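Local coordinates for putative enoyl-CoA hydratase/isomerase (Mycobacterium abscessus, PDB 4MI2), which probably isomerises the ring-epoxide of phenylacetyl-CoA in phenylacetate degradation, as a member of the enoyl-CoA hydratase/isomerase (crotonase) family, at residues B[28-31]-B[35-38]. Numbering follows the deposited sequence.
Sequences ASNA and TMKT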
loop_
_atom_site.group_PDB
_atom_site.type_symbol
_atom_site.label_atom_id
_atom_site.label_comp_id
_atom_site.label_asym_id
_atom_site.label_seq_id
_atom_site.Cartn_x
_atom_site.Cartn_y
_atom_site.Cartn_z
ATOM N N ALA B 28 -1.686 30.291 19.413
ATOM C CA ALA B 28 -0.438 29.538 19.269
ATOM C C ALA B 28 -0.479 28.562 18.089
ATOM O O ALA B 28 0.295 27.608 18.048
ATOM C CB ALA B 28 -0.148 28.793 20.561
ATOM N N SER B 29 -1.368 28.814 17.129
ATOM C CA SER B 29 -1.636 27.886 16.014
ATOM C C SER B 29 -1.942 26.451 16.497
ATOM O O SER B 29 -1.592 25.467 15.848
ATOM C CB SER B 29 -0.479 27.905 15.006
ATOM O OG SER B 29 -0.378 29.169 14.369
ATOM N N ASN B 30 -2.605 26.371 17.648
ATOM C CA ASN B 30 -2.980 25.114 18.294
ATOM C C ASN B 30 -1.799 24.200 18.652
ATOM O O ASN B 30 -1.930 22.960 18.697
ATOM C CB ASN B 30 -4.049 24.393 17.466
ATOM C CG ASN B 30 -5.297 25.236 17.294
ATOM O OD1 ASN B 30 -5.876 25.716 18.281
ATOM N ND2 ASN B 30 -5.715 25.438 16.049
ATOM N N ALA B 31 -0.656 24.830 18.927
ATOM C CA ALA B 31 0.526 24.110 19.395
ATOM C C ALA B 31 0.163 23.368 20.668
ATOM O O ALA B 31 -0.507 23.919 21.532
ATOM C CB ALA B 31 1.684 25.066 19.652
ATOM N N THR B 35 -1.566 21.263 28.904
ATOM C CA THR B 35 -3.002 21.493 29.075
ATOM C C THR B 35 -3.783 21.015 27.862
ATOM O O THR B 35 -4.788 20.328 27.991
ATOM C CB THR B 35 -3.301 22.992 29.272
ATOM O OG1 THR B 35 -2.601 23.459 30.421
ATOM C CG2 THR B 35 -4.790 23.243 29.455
ATOM N N MET B 36 -3.306 21.396 26.689
ATOM C CA MET B 36 -3.913 21.001 25.436
ATOM C C MET B 36 -3.926 19.475 25.243
ATOM O O MET B 36 -4.917 18.906 24.795
ATOM C CB MET B 36 -3.132 21.640 24.309
ATOM C CG MET B 36 -3.845 21.627 22.988
ATOM S SD MET B 36 -4.651 23.201 22.677
ATOM C CE MET B 36 -5.028 22.952 20.946
ATOM N N LYS B 37 -2.810 18.830 25.573
ATOM C CA LYS B 37 -2.658 17.377 25.420
ATOM C C LYS B 37 -3.548 16.593 26.381
ATOM O O LYS B 37 -4.183 15.611 25.993
ATOM C CB LYS B 37 -1.193 16.975 25.609
ATOM C CG LYS B 37 -0.321 17.399 24.430
ATOM C CD LYS B 37 1.144 17.032 24.592
ATOM C CE LYS B 37 1.906 18.038 25.431
ATOM N NZ LYS B 37 3.368 17.964 25.147
ATOM N N THR B 38 -3.582 17.038 27.632
ATOM C CA THR B 38 -4.431 16.431 28.652
ATOM C C THR B 38 -5.918 16.563 28.302
ATOM O O THR B 38 -6.675 15.609 28.450
ATOM C CB THR B 38 -4.139 17.057 30.035
ATOM O OG1 THR B 38 -2.808 16.698 30.436
ATOM C CG2 THR B 38 -5.115 16.564 31.085
#
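The methyl end of Met-36 reaches from the first turn of helix 34-49 to the side chain and carbonyl of Asn-30, in the loop that links strand 18-23 to this helix. Met-36 CE lies 3.8 Å from Asn-30 O. It is 3.9 Å from Asn-30 CB and also touches OD1, so the methyl meets both the backbone and the amide branch of one residue. CG of Met-36 stands anti to its own N (chi1 -165°), and a bend at chi2 (98°) followed by an extended chi3 brings CE against Asn-30. CG of Asn-30 lies beside its backbone N and anti to the carbonyl carbon (chi1 -59°), and the two side chains cross at a slant. Farther back along Met-36, CG passes 4.3 Å from Ala-31 O. Ala-28 to Ala-31 form a type I' turn, closed by Ala-31 N to Ala-28 O at 3.1 Å. The Asn-30 amide is held from both ends: OD1 accepts from Arg-25 N, while ND2 donates to the carbonyls of Ala-61 and Asn-64. Leu-23 of strand 18-23 touches both Asn-30 and Met-36. No hydrogen bond joins the two segments; in this van der Waals contact an apolar methyl thioether end meets an amide oriented by other parts of the fold.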